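Local coordinates for phosphoglycerol transferase GacH (Streptococcus pyogenes MGAS5005, PDB 6DGM), which probably transfers sn-glycerol-1-phosphate to streptococcal rhamnose polysaccharides, the chain here being the metal-binding, sulfatase-family part of a longer membrane protein, at residues I17-Y21 with D357-I361; T40-S46 with Q199-T205; P211-D215 with N234-Y238. One frame throughout, in Å; residues are numbered along the deposited sequence.

Contact 1 of 3, residues I17-Y21 with D357-I361; sequences IAQKY and DLKNI
Ile17, Lys20 and Tyr21 of helix 11-29 meet Asp357, Asn360 and Ile361 of helix 349-365 where the first and last helices of the chain pack against each other, away from the metal and glycerol-phosphate sites. The carboxylate of Asp357 carries the polar half. Tyr21 OH donates a hydrogen bond of 2.7 Å to Asp357 OD2. The hydroxyl approaches on the anti side of the carboxylate, 24° out of its plane. The phenol ring stands steeply to the carboxylate, with 78° between their planes. Lys20 NZ reaches the same oxygen at 3.3 Å, a weak hydrogen bond within a salt bridge. The extended lysine chain comes in at about a right angle to the Asp357 side chain. Water 1 accepts from Lys20 NZ and donates to Asp357 OD1 at 2.6 Å, so both carboxylate oxygens are engaged.

The axes of the two segments run at 122° to each other and come within 11.4 Å. Leu332 of helix 328-339 packs on Tyr21, Asp357 and Ile361 and so adds a third helix.

Ile17 supplies the apolar half. Its CG2 lies anti to the backbone N and meets Ile361 CD1 at 3.8 Å. Ile17 CD1 touches Asn360 CB at 3.6 Å. The amide of Asn360 turns to other partners: its ND2 bonds to Asn356 O and Asn8 OD1.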
ATOM      1  N   ILE A  17      20.903  15.054   9.307  1.00 25.66           N
ATOM      2  CA  ILE A  17      19.657  14.706   8.632  1.00 24.97           C
ATOM      3  C   ILE A  17      18.475  15.186   9.449  1.00 25.59           C
ATOM      4  O   ILE A  17      17.524  15.768   8.912  1.00 26.45           O
ATOM      5  CB  ILE A  17      19.589  13.186   8.387  1.00 23.59           C
ATOM      6  CG1 ILE A  17      20.697  12.750   7.436  1.00 23.80           C
ATOM      7  CG2 ILE A  17      18.222  12.779   7.847  1.00 23.62           C
ATOM      8  CD1 ILE A  17      20.934  11.244   7.450  1.00 22.99           C
ATOM      9  N   ALA A  18      18.521  14.968  10.763  1.00 26.57           N
ATOM     10  CA  ALA A  18      17.406  15.367  11.611  1.00 27.06           C
ATOM     11  C   ALA A  18      17.198  16.877  11.571  1.00 28.12           C
ATOM     12  O   ALA A  18      16.057  17.346  11.498  1.00 29.35           O
ATOM     13  CB  ALA A  18      17.649  14.901  13.045  1.00 28.99           C
ATOM     14  N   GLN A  19      18.283  17.658  11.619  1.00 27.72           N
ATOM     15  CA  GLN A  19      18.132  19.112  11.581  1.00 30.84           C
ATOM     16  C   GLN A  19      17.631  19.565  10.214  1.00 30.19           C
ATOM     17  O   GLN A  19      16.780  20.453  10.116  1.00 31.51           O
ATOM     18  CB  GLN A  19      19.447  19.806  11.956  1.00 35.96           C
ATOM     19  CG  GLN A  19      19.270  21.299  12.214  1.00 46.74           C
ATOM     20  CD  GLN A  19      20.439  21.928  12.947  1.00 60.61           C
ATOM     21  OE1 GLN A  19      21.408  21.253  13.302  1.00 68.01           O
ATOM     22  NE2 GLN A  19      20.354  23.232  13.179  1.00 65.65           N
ATOM     23  N   LYS A  20      18.131  18.944   9.147  1.00 29.50           N
ATOM     24  CA  LYS A  20      17.707  19.303   7.796  1.00 31.36           C
ATOM     25  C   LYS A  20      16.207  19.092   7.601  1.00 27.88           C
ATOM     26  O   LYS A  20      15.508  19.959   7.063  1.00 28.73           O
ATOM     27  CB  LYS A  20      18.492  18.462   6.786  1.00 34.97           C
ATOM     28  CG  LYS A  20      18.133  18.727   5.343  1.00 39.47           C
ATOM     29  CD  LYS A  20      18.959  17.866   4.407  1.00 42.95           C
ATOM     30  CE  LYS A  20      18.541  18.075   2.965  1.00 49.63           C
ATOM     31  NZ  LYS A  20      19.376  17.265   2.037  1.00 56.28           N
ATOM     32  N   TYR A  21      15.684  17.949   8.035  1.00 25.67           N
ATOM     33  CA  TYR A  21      14.260  17.669   7.812  1.00 25.95           C
ATOM     34  C   TYR A  21      13.370  18.313   8.860  1.00 26.86           C
ATOM     35  O   TYR A  21      12.172  18.495   8.607  1.00 27.88           O
ATOM     36  CB  TYR A  21      14.048  16.168   7.593  1.00 24.57           C
ATOM     37  CG  TYR A  21      14.640  15.798   6.262  1.00 24.56           C
ATOM     38  CD1 TYR A  21      14.001  16.148   5.086  1.00 24.84           C
ATOM     39  CD2 TYR A  21      15.887  15.191   6.176  1.00 24.00           C
ATOM     40  CE1 TYR A  21      14.560  15.866   3.858  1.00 25.73           C
ATOM     41  CE2 TYR A  21      16.459  14.912   4.950  1.00 24.75           C
ATOM     42  CZ  TYR A  21      15.784  15.250   3.795  1.00 25.93           C
ATOM     43  OH  TYR A  21      16.334  14.980   2.564  1.00 28.04           O
ATOM     44  N   ASP A 357      20.152  10.182   2.573  1.00 22.83           N
ATOM     45  CA  ASP A 357      19.417  10.595   3.764  1.00 22.18           C
ATOM     46  C   ASP A 357      18.507   9.465   4.239  1.00 21.31           C
ATOM     47  O   ASP A 357      18.500   9.101   5.422  1.00 21.99           O
ATOM     48  CB  ASP A 357      18.557  11.829   3.473  1.00 22.52           C
ATOM     49  CG  ASP A 357      19.367  13.085   3.221  1.00 25.12           C
ATOM     50  OD1 ASP A 357      20.546  13.147   3.616  1.00 26.62           O
ATOM     51  OD2 ASP A 357      18.807  14.026   2.620  1.00 26.70           O
ATOM     52  N   LEU A 358      17.716   8.904   3.315  1.00 19.17           N
ATOM     53  CA  LEU A 358      16.776   7.846   3.673  1.00 17.97           C
ATOM     54  C   LEU A 358      17.483   6.604   4.195  1.00 18.23           C
ATOM     55  O   LEU A 358      17.055   6.024   5.199  1.00 18.93           O
ATOM     56  CB  LEU A 358      15.894   7.516   2.471  1.00 18.02           C
ATOM     57  CG  LEU A 358      14.903   6.381   2.697  1.00 19.48           C
ATOM     58  CD1 LEU A 358      13.934   6.720   3.809  1.00 21.31           C
ATOM     59  CD2 LEU A 358      14.144   6.054   1.412  1.00 19.16           C
ATOM     60  N   LYS A 359      18.564   6.174   3.527  1.00 18.67           N
ATOM     61  CA  LYS A 359      19.238   4.945   3.940  1.00 18.68           C
ATOM     62  C   LYS A 359      19.801   5.067   5.352  1.00 19.47           C
ATOM     63  O   LYS A 359      19.759   4.110   6.131  1.00 19.01           O
ATOM     64  CB  LYS A 359      20.345   4.591   2.950  1.00 19.11           C
ATOM     65  CG  LYS A 359      19.847   4.098   1.597  1.00 19.86           C
ATOM     66  CD  LYS A 359      20.948   4.008   0.558  1.00 24.43           C
ATOM     67  CE  LYS A 359      20.378   3.531  -0.768  1.00 31.52           C
ATOM     68  NZ  LYS A 359      21.377   3.524  -1.859  1.00 38.55           N
ATOM     69  N   ASN A 360      20.332   6.237   5.705  1.00 20.41           N
ATOM     70  CA  ASN A 360      20.843   6.418   7.060  1.00 20.11           C
ATOM     71  C   ASN A 360      19.728   6.303   8.092  1.00 19.62           C
ATOM     72  O   ASN A 360      19.906   5.661   9.138  1.00 19.18           O
ATOM     73  CB  ASN A 360      21.602   7.737   7.178  1.00 20.48           C
ATOM     74  CG  ASN A 360      23.053   7.604   6.764  1.00 22.88           C
ATOM     75  OD1 ASN A 360      23.838   6.942   7.441  1.00 24.16           O
ATOM     76  ND2 ASN A 360      23.415   8.199   5.631  1.00 24.39           N
ATOM     77  N   ILE A 361      18.562   6.898   7.814  1.00 19.22           N
ATOM     78  CA  ILE A 361      17.418   6.777   8.720  1.00 19.06           C
ATOM     79  C   ILE A 361      16.954   5.328   8.797  1.00 17.88           C
ATOM     80  O   ILE A 361      16.688   4.785   9.880  1.00 17.67           O
ATOM     81  CB  ILE A 361      16.279   7.703   8.251  1.00 20.74           C
ATOM     82  CG1 ILE A 361      16.708   9.175   8.327  1.00 21.88           C
ATOM     83  CG2 ILE A 361      14.987   7.432   9.055  1.00 21.76           C
ATOM     84  CD1 ILE A 361      17.086   9.668   9.725  1.00 23.20           C
TER
HETATM   85  O   HOH W   1      21.354  15.625   3.736  1.00 41.35           O

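Contact 2 of 3, residues T40-S46 with Q199-T205; sequences TVIYLLS and QFFSVIT
Val41, Tyr43 and Leu45 pair with the strand 200-204 in the central mixed sheet of the alkaline phosphatase-like fold. The strands run parallel. Backbone bonds come first. Each of these three residues uses both its N and its O on this side. Val41 N donates to Gln199 O and Val41 O accepts from Phe201 N. Tyr43 and Leu45 repeat the pattern, ending with Thr205 N on Leu45 O at 3.0 Å. Ile42 and Leu44 instead bond to strand 263-269, so strand 40-46 is held along both edges.

One side-chain bond extends the pairing. Thr40 OG1 accepts from Gln199 N at 2.9 Å, nearly straight at 165°. Water 2 links the same OG1 to Gln199 OE1, which also takes a bond from Asn194 N.

The aromatic contact is T-shaped. The edge of Phe200 points at the face of Tyr43, with planes at 72° and centroids 5.1 Å apart. Phe200 CE1 sits over the centre of the tyrosine ring. CG of Phe200 is anti to its backbone N (chi1 177°), and the ring leans across to Tyr43. Tyr43 OH bonds to Thr315 OG1.

Apolar pairs fill both faces. Val41 CG1 meets Phe200 CD1 at 3.9 Å on the face under helix 89-98. On the other, toward helix 182-192, Leu44 CD2 presses on Val203 CG1 at 3.6 Å and Ile42 CG1 lies by Phe201 CD1 at 3.8 Å.

The backbone N-H and C=O groups of Val41, Tyr43 and Leu45 are thus satisfied in a buried setting. These bonds probably help hold the C-terminal strand ends in place beside the bound metal and glycerol phosphate; the side chain of Ile204 lies about 4 Å from the sn-glycerol-1-phosphate (nearest atoms). Thr205 OG1 bonds to Glu47 N and probably helps place that manganese ligand.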
ATOM      1  N   THR A  40      -9.975   9.831   9.070  1.00 20.28           N
ATOM      2  CA  THR A  40      -9.981   8.372   9.098  1.00 17.90           C
ATOM      3  C   THR A  40      -9.375   7.873   7.796  1.00 17.55           C
ATOM      4  O   THR A  40      -9.686   8.378   6.716  1.00 18.60           O
ATOM      5  CB  THR A  40     -11.396   7.849   9.310  1.00 18.44           C
ATOM      6  OG1 THR A  40     -11.716   8.002  10.704  1.00 18.28           O
ATOM      7  CG2 THR A  40     -11.551   6.384   8.890  1.00 17.79           C
ATOM      8  N   VAL A  41      -8.461   6.930   7.912  1.00 15.58           N
ATOM      9  CA  VAL A  41      -7.627   6.495   6.801  1.00 16.03           C
ATOM     10  C   VAL A  41      -7.739   4.984   6.680  1.00 15.98           C
ATOM     11  O   VAL A  41      -7.650   4.266   7.688  1.00 15.65           O
ATOM     12  CB  VAL A  41      -6.163   6.932   6.997  1.00 15.67           C
ATOM     13  CG1 VAL A  41      -5.296   6.253   5.982  1.00 15.76           C
ATOM     14  CG2 VAL A  41      -6.065   8.471   6.892  1.00 16.83           C
ATOM     15  N   ILE A  42      -7.959   4.516   5.454  1.00 16.19           N
ATOM     16  CA  ILE A  42      -8.094   3.098   5.136  1.00 15.21           C
ATOM     17  C   ILE A  42      -7.022   2.743   4.114  1.00 15.28           C
ATOM     18  O   ILE A  42      -7.023   3.287   3.006  1.00 15.85           O
ATOM     19  CB  ILE A  42      -9.486   2.779   4.574  1.00 15.76           C
ATOM     20  CG1 ILE A  42     -10.580   3.124   5.592  1.00 16.51           C
ATOM     21  CG2 ILE A  42      -9.552   1.305   4.181  1.00 15.85           C
ATOM     22  CD1 ILE A  42     -11.972   3.268   4.978  1.00 16.74           C
ATOM     23  N   TYR A  43      -6.105   1.857   4.483  1.00 14.76           N
ATOM     24  CA  TYR A  43      -5.133   1.304   3.544  1.00 14.61           C
ATOM     25  C   TYR A  43      -5.711  -0.013   3.053  1.00 14.83           C
ATOM     26  O   TYR A  43      -5.915  -0.932   3.848  1.00 15.29           O
ATOM     27  CB  TYR A  43      -3.766   1.084   4.191  1.00 13.79           C
ATOM     28  CG  TYR A  43      -2.874   2.304   4.277  1.00 14.74           C
ATOM     29  CD1 TYR A  43      -3.389   3.586   4.153  1.00 15.77           C
ATOM     30  CD2 TYR A  43      -1.513   2.169   4.504  1.00 14.92           C
ATOM     31  CE1 TYR A  43      -2.563   4.700   4.244  1.00 16.97           C
ATOM     32  CE2 TYR A  43      -0.684   3.272   4.593  1.00 15.91           C
ATOM     33  CZ  TYR A  43      -1.204   4.528   4.464  1.00 16.63           C
ATOM     34  OH  TYR A  43      -0.376   5.633   4.545  1.00 16.61           O
ATOM     35  N   LEU A  44      -6.016  -0.085   1.766  1.00 14.61           N
ATOM     36  CA  LEU A  44      -6.784  -1.191   1.187  1.00 15.05           C
ATOM     37  C   LEU A  44      -5.880  -1.875   0.171  1.00 14.45           C
ATOM     38  O   LEU A  44      -5.743  -1.414  -0.966  1.00 14.66           O
ATOM     39  CB  LEU A  44      -8.038  -0.643   0.532  1.00 18.72           C
ATOM     40  CG  LEU A  44      -9.219  -1.588   0.289  1.00 24.95           C
ATOM     41  CD1 LEU A  44      -8.777  -2.804  -0.498  1.00 23.92           C
ATOM     42  CD2 LEU A  44      -9.860  -2.011   1.581  1.00 31.01           C
ATOM     43  N   LEU A  45      -5.222  -2.947   0.602  1.00 13.71           N
ATOM     44  CA  LEU A  45      -4.423  -3.796  -0.274  1.00 13.77           C
ATOM     45  C   LEU A  45      -5.395  -4.735  -0.968  1.00 12.92           C
ATOM     46  O   LEU A  45      -5.996  -5.598  -0.326  1.00 13.09           O
ATOM     47  CB  LEU A  45      -3.383  -4.543   0.549  1.00 14.20           C
ATOM     48  CG  LEU A  45      -2.336  -5.371  -0.212  1.00 14.65           C
ATOM     49  CD1 LEU A  45      -1.205  -5.833   0.708  1.00 15.09           C
ATOM     50  CD2 LEU A  45      -2.973  -6.581  -0.934  1.00 14.30           C
ATOM     51  N   SER A  46      -5.564  -4.548  -2.270  1.00 12.49           N
ATOM     52  CA  SER A  46      -6.500  -5.317  -3.085  1.00 13.96           C
ATOM     53  C   SER A  46      -5.689  -6.426  -3.757  1.00 13.98           C
ATOM     54  O   SER A  46      -4.976  -6.190  -4.741  1.00 14.31           O
ATOM     55  CB  SER A  46      -7.177  -4.399  -4.096  1.00 14.96           C
ATOM     56  OG  SER A  46      -8.160  -5.099  -4.848  1.00 14.90           O
ATOM     57  N   GLN A 199     -10.047   6.865  12.780  1.00 16.84           N
ATOM     58  CA  GLN A 199      -9.637   5.476  12.751  1.00 16.94           C
ATOM     59  C   GLN A 199      -8.629   5.225  11.638  1.00 16.28           C
ATOM     60  O   GLN A 199      -8.625   5.898  10.603  1.00 16.55           O
ATOM     61  CB  GLN A 199     -10.854   4.564  12.537  1.00 17.49           C
ATOM     62  CG  GLN A 199     -11.889   4.657  13.639  1.00 18.18           C
ATOM     63  CD  GLN A 199     -13.186   3.992  13.222  1.00 18.41           C
ATOM     64  OE1 GLN A 199     -13.836   4.434  12.276  1.00 18.55           O
ATOM     65  NE2 GLN A 199     -13.545   2.915  13.899  1.00 18.36           N
ATOM     66  N   PHE A 200      -7.766   4.242  11.870  1.00 15.00           N
ATOM     67  CA  PHE A 200      -6.852   3.747  10.847  1.00 15.09           C
ATOM     68  C   PHE A 200      -7.143   2.276  10.607  1.00 14.93           C
ATOM     69  O   PHE A 200      -7.086   1.460  11.537  1.00 15.04           O
ATOM     70  CB  PHE A 200      -5.382   3.923  11.228  1.00 14.91           C
ATOM     71  CG  PHE A 200      -4.460   3.339  10.196  1.00 15.31           C
ATOM     72  CD1 PHE A 200      -4.215   4.033   9.028  1.00 16.04           C
ATOM     73  CD2 PHE A 200      -3.917   2.082  10.357  1.00 14.90           C
ATOM     74  CE1 PHE A 200      -3.413   3.499   8.054  1.00 17.47           C
ATOM     75  CE2 PHE A 200      -3.120   1.536   9.372  1.00 15.57           C
ATOM     76  CZ  PHE A 200      -2.871   2.258   8.223  1.00 16.46           C
ATOM     77  N   PHE A 201      -7.443   1.940   9.357  1.00 14.77           N
ATOM     78  CA  PHE A 201      -7.700   0.568   8.949  1.00 14.33           C
ATOM     79  C   PHE A 201      -6.576   0.097   8.044  1.00 14.32           C
ATOM     80  O   PHE A 201      -6.207   0.796   7.100  1.00 14.20           O
ATOM     81  CB  PHE A 201      -8.986   0.490   8.121  1.00 13.99           C
ATOM     82  CG  PHE A 201     -10.261   0.681   8.909  1.00 14.88           C
ATOM     83  CD1 PHE A 201     -10.715   1.953   9.236  1.00 15.20           C
ATOM     84  CD2 PHE A 201     -11.026  -0.409   9.270  1.00 15.81           C
ATOM     85  CE1 PHE A 201     -11.903   2.122   9.934  1.00 16.36           C
ATOM     86  CE2 PHE A 201     -12.208  -0.255   9.947  1.00 16.30           C
ATOM     87  CZ  PHE A 201     -12.655   1.024  10.287  1.00 16.91           C
ATOM     88  N   SER A 202      -6.055  -1.096   8.322  1.00 13.91           N
ATOM     89  CA  SER A 202      -5.139  -1.781   7.418  1.00 13.22           C
ATOM     90  C   SER A 202      -5.836  -3.041   6.941  1.00 12.80           C
ATOM     91  O   SER A 202      -6.048  -3.969   7.726  1.00 13.11           O
ATOM     92  CB  SER A 202      -3.827  -2.145   8.101  1.00 13.97           C
ATOM     93  OG  SER A 202      -2.959  -2.778   7.150  1.00 14.55           O
ATOM     94  N   VAL A 203      -6.182  -3.079   5.662  1.00 12.84           N
ATOM     95  CA  VAL A 203      -7.021  -4.132   5.103  1.00 13.82           C
ATOM     96  C   VAL A 203      -6.243  -4.869   4.026  1.00 14.25           C
ATOM     97  O   VAL A 203      -5.585  -4.248   3.182  1.00 14.78           O
ATOM     98  CB  VAL A 203      -8.309  -3.524   4.525  1.00 14.49           C
ATOM     99  CG1 VAL A 203      -9.203  -4.602   3.969  1.00 15.34           C
ATOM    100  CG2 VAL A 203      -9.055  -2.712   5.587  1.00 14.90           C
ATOM    101  N   ILE A 204      -6.340  -6.197   4.045  1.00 13.78           N
ATOM    102  CA  ILE A 204      -5.700  -7.053   3.056  1.00 13.27           C
ATOM    103  C   ILE A 204      -6.759  -8.021   2.536  1.00 13.49           C
ATOM    104  O   ILE A 204      -7.199  -8.918   3.267  1.00 13.56           O
ATOM    105  CB  ILE A 204      -4.520  -7.826   3.653  1.00 13.13           C
ATOM    106  CG1 ILE A 204      -3.484  -6.898   4.304  1.00 14.66           C
ATOM    107  CG2 ILE A 204      -3.824  -8.668   2.578  1.00 13.03           C
ATOM    108  CD1 ILE A 204      -3.704  -6.710   5.812  1.00 16.55           C
ATOM    109  N   THR A 205      -7.156  -7.853   1.283  1.00 13.52           N
ATOM    110  CA  THR A 205      -8.231  -8.686   0.760  1.00 14.28           C
ATOM    111  C   THR A 205      -7.716 -10.080   0.420  1.00 13.87           C
ATOM    112  O   THR A 205      -6.511 -10.365   0.477  1.00 13.59           O
ATOM    113  CB  THR A 205      -8.912  -8.065  -0.458  1.00 14.41           C
ATOM    114  OG1 THR A 205      -8.019  -8.095  -1.580  1.00 14.12           O
ATOM    115  CG2 THR A 205      -9.359  -6.637  -0.171  1.00 15.12           C
TER
HETATM  116  O   HOH W   2     -14.106   7.078  11.534  1.00 19.15           O

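Contact 3 of 3, residues P211-D215 with N234-Y238; sequences PWSSD and NLTSY
Ser237 OG, on the helix side facing Trp212 and Ser214, is gripped by two waters and also bonds to His233 O one turn back. Here the loop that follows strand 200-204 lies across the long helix 229-257. No direct hydrogen bond joins the loop to the helix; water does the joining. Water 5 donates to Ser237 OG at 2.7 Å and accepts from Ser214 N. Water 4 meets three acceptors, Trp212 O, Asn234 OD1 and Ser237 OG, so it cannot donate to all of them at once. Water 3 accepts from Trp212 N and donates to Asn234 OD1 at 2.8 Å. The amide oxygen of Asn234 has two water partners.

Next to these waters the indole of Trp212 packs on the helix. Its CB touches Ser237 CB at 3.9 Å. CG lies beside the backbone N (chi1 -52°), which sends the ring along the helix surface. Asn234 OD1 approaches the six-membered ring at its edge, 3.8 Å from Trp212 CE3, with amide and indole planes 73° apart. Tyr238 comes over a face of the indole in a T-shaped pair, its edge toward the pyrrole ring and planes at 79°. The Trp212 side chain lies about 7 Å from those of the manganese ligands Glu47 and His271 (nearest atoms). Trp212 NE1 bonds to Asn208 O. Tyr238 CD1 lies 3.8 Å from Trp212 NE1, and Tyr238 OH bonds to Ser48 O and Ser50 N, just after Glu47 in the chain.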
ATOM      1  N   PRO A 211      -5.994 -19.693  -6.322  1.00 16.01           N
ATOM      2  CA  PRO A 211      -6.469 -19.999  -7.675  1.00 16.79           C
ATOM      3  C   PRO A 211      -7.794 -19.296  -7.972  1.00 16.19           C
ATOM      4  O   PRO A 211      -8.602 -19.082  -7.055  1.00 15.92           O
ATOM      5  CB  PRO A 211      -6.644 -21.517  -7.640  1.00 18.47           C
ATOM      6  CG  PRO A 211      -7.009 -21.819  -6.251  1.00 18.21           C
ATOM      7  CD  PRO A 211      -6.353 -20.769  -5.367  1.00 16.67           C
ATOM      8  N   TRP A 212      -7.993 -18.958  -9.246  1.00 17.26           N
ATOM      9  CA  TRP A 212      -9.129 -18.154  -9.688  1.00 17.13           C
ATOM     10  C   TRP A 212     -10.185 -19.072 -10.284  1.00 16.58           C
ATOM     11  O   TRP A 212      -9.885 -19.875 -11.172  1.00 16.91           O
ATOM     12  CB  TRP A 212      -8.677 -17.126 -10.734  1.00 17.14           C
ATOM     13  CG  TRP A 212      -7.519 -16.340 -10.241  1.00 16.62           C
ATOM     14  CD1 TRP A 212      -7.563 -15.299  -9.379  1.00 16.09           C
ATOM     15  CD2 TRP A 212      -6.128 -16.567 -10.534  1.00 16.41           C
ATOM     16  NE1 TRP A 212      -6.292 -14.845  -9.117  1.00 16.31           N
ATOM     17  CE2 TRP A 212      -5.394 -15.614  -9.807  1.00 16.24           C
ATOM     18  CE3 TRP A 212      -5.442 -17.489 -11.333  1.00 17.91           C
ATOM     19  CZ2 TRP A 212      -4.002 -15.544  -9.861  1.00 16.54           C
ATOM     20  CZ3 TRP A 212      -4.056 -17.424 -11.386  1.00 18.12           C
ATOM     21  CH2 TRP A 212      -3.355 -16.456 -10.655  1.00 17.51           C
ATOM     22  N   SER A 213     -11.414 -18.974  -9.789  1.00 15.85           N
ATOM     23  CA  SER A 213     -12.497 -19.846 -10.246  1.00 18.07           C
ATOM     24  C   SER A 213     -13.745 -18.999 -10.406  1.00 18.53           C
ATOM     25  O   SER A 213     -14.309 -18.540  -9.410  1.00 20.33           O
ATOM     26  CB  SER A 213     -12.755 -20.969  -9.243  1.00 19.41           C
ATOM     27  OG  SER A 213     -13.655 -21.954  -9.753  1.00 21.19           O
ATOM     28  N   SER A 214     -14.176 -18.796 -11.645  1.00 18.50           N
ATOM     29  CA  SER A 214     -15.383 -18.018 -11.894  1.00 19.05           C
ATOM     30  C   SER A 214     -15.898 -18.322 -13.287  1.00 17.85           C
ATOM     31  O   SER A 214     -15.154 -18.203 -14.260  1.00 18.38           O
ATOM     32  CB  SER A 214     -15.086 -16.517 -11.763  1.00 21.75           C
ATOM     33  OG  SER A 214     -16.285 -15.779 -11.920  1.00 24.48           O
ATOM     34  N   ASP A 215     -17.177 -18.701 -13.383  1.00 16.84           N
ATOM     35  CA  ASP A 215     -17.809 -18.955 -14.663  1.00 16.73           C
ATOM     36  C   ASP A 215     -18.622 -17.788 -15.183  1.00 17.80           C
ATOM     37  O   ASP A 215     -19.010 -17.811 -16.355  1.00 18.78           O
ATOM     38  CB  ASP A 215     -18.706 -20.194 -14.555  1.00 17.68           C
ATOM     39  CG  ASP A 215     -17.893 -21.468 -14.565  1.00 19.55           C
ATOM     40  OD1 ASP A 215     -17.253 -21.694 -15.603  1.00 20.74           O
ATOM     41  OD2 ASP A 215     -17.825 -22.172 -13.535  1.00 19.81           O
ATOM     42  N   ASN A 234      -7.265 -19.125 -16.798  1.00 16.96           N
ATOM     43  CA  ASN A 234      -6.945 -18.363 -15.600  1.00 17.35           C
ATOM     44  C   ASN A 234      -7.176 -16.870 -15.809  1.00 17.16           C
ATOM     45  O   ASN A 234      -7.742 -16.194 -14.946  1.00 17.27           O
ATOM     46  CB  ASN A 234      -5.495 -18.611 -15.198  1.00 18.85           C
ATOM     47  CG  ASN A 234      -5.322 -19.882 -14.403  1.00 21.13           C
ATOM     48  OD1 ASN A 234      -6.228 -20.324 -13.717  1.00 23.14           O
ATOM     49  ND2 ASN A 234      -4.147 -20.479 -14.502  1.00 21.11           N
ATOM     50  N   LEU A 235      -6.735 -16.338 -16.950  1.00 16.37           N
ATOM     51  CA  LEU A 235      -6.924 -14.921 -17.212  1.00 15.61           C
ATOM     52  C   LEU A 235      -8.403 -14.575 -17.276  1.00 15.84           C
ATOM     53  O   LEU A 235      -8.829 -13.538 -16.749  1.00 16.81           O
ATOM     54  CB  LEU A 235      -6.229 -14.524 -18.512  1.00 16.87           C
ATOM     55  CG  LEU A 235      -6.402 -13.060 -18.951  1.00 20.89           C
ATOM     56  CD1 LEU A 235      -5.863 -12.062 -17.921  1.00 20.74           C
ATOM     57  CD2 LEU A 235      -5.741 -12.839 -20.320  1.00 24.43           C
ATOM     58  N   THR A 236      -9.202 -15.431 -17.927  1.00 15.91           N
ATOM     59  CA  THR A 236     -10.640 -15.190 -18.011  1.00 16.78           C
ATOM     60  C   THR A 236     -11.282 -15.219 -16.633  1.00 16.44           C
ATOM     61  O   THR A 236     -12.077 -14.336 -16.295  1.00 16.30           O
ATOM     62  CB  THR A 236     -11.273 -16.221 -18.946  1.00 18.70           C
ATOM     63  OG1 THR A 236     -10.817 -15.977 -20.279  1.00 19.69           O
ATOM     64  CG2 THR A 236     -12.818 -16.158 -18.903  1.00 19.52           C
ATOM     65  N   SER A 237     -10.962 -16.240 -15.825  1.00 16.51           N
ATOM     66  CA  SER A 237     -11.523 -16.322 -14.480  1.00 17.74           C
ATOM     67  C   SER A 237     -11.121 -15.113 -13.642  1.00 17.59           C
ATOM     68  O   SER A 237     -11.939 -14.559 -12.897  1.00 17.40           O
ATOM     69  CB  SER A 237     -11.015 -17.591 -13.781  1.00 18.23           C
ATOM     70  OG  SER A 237     -11.335 -18.751 -14.526  1.00 19.30           O
ATOM     71  N   TYR A 238      -9.848 -14.724 -13.721  1.00 17.15           N
ATOM     72  CA  TYR A 238      -9.369 -13.549 -12.998  1.00 15.73           C
ATOM     73  C   TYR A 238     -10.090 -12.284 -13.447  1.00 15.40           C
ATOM     74  O   TYR A 238     -10.477 -11.453 -12.614  1.00 15.18           O
ATOM     75  CB  TYR A 238      -7.865 -13.418 -13.226  1.00 15.59           C
ATOM     76  CG  TYR A 238      -7.268 -12.119 -12.746  1.00 15.89           C
ATOM     77  CD1 TYR A 238      -6.984 -11.936 -11.408  1.00 14.47           C
ATOM     78  CD2 TYR A 238      -6.988 -11.091 -13.641  1.00 16.71           C
ATOM     79  CE1 TYR A 238      -6.436 -10.734 -10.968  1.00 14.71           C
ATOM     80  CE2 TYR A 238      -6.432  -9.904 -13.219  1.00 15.86           C
ATOM     81  CZ  TYR A 238      -6.171  -9.731 -11.876  1.00 15.52           C
ATOM     82  OH  TYR A 238      -5.616  -8.539 -11.448  1.00 16.73           O
TER
HETATM   83  O   HOH W   3      -6.257 -20.792 -10.971  1.00 19.15           O
HETATM   84  O   HOH W   4      -9.017 -20.612 -13.665  1.00 26.13           O
HETATM   85  O   HOH W   5     -12.865 -20.753 -13.515  1.00 20.53           O

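From the N terminus the chain enters helix 11-29, the first half of contact 1, and then strand 40-46, the first half of contact 2. Contact 2 closes at strand 200-204, after a loop of 152 residues. Contact 3 opens just beyond that strand, at 211-215, and closes on helix 229-257 after 18 residues. Contacts 2 and 3 are thus in series, about 25 Å apart between centres. Contact 1 closes last, at helix 349-365, and its loop encloses the other two; none cross. It ties the terminal helices together, contact 2 pairs two neighbouring strands of the central mixed sheet, and contact 3 binds a loop to a helix. Contacts 1 and 3 lie on opposite sides of the chain's centre.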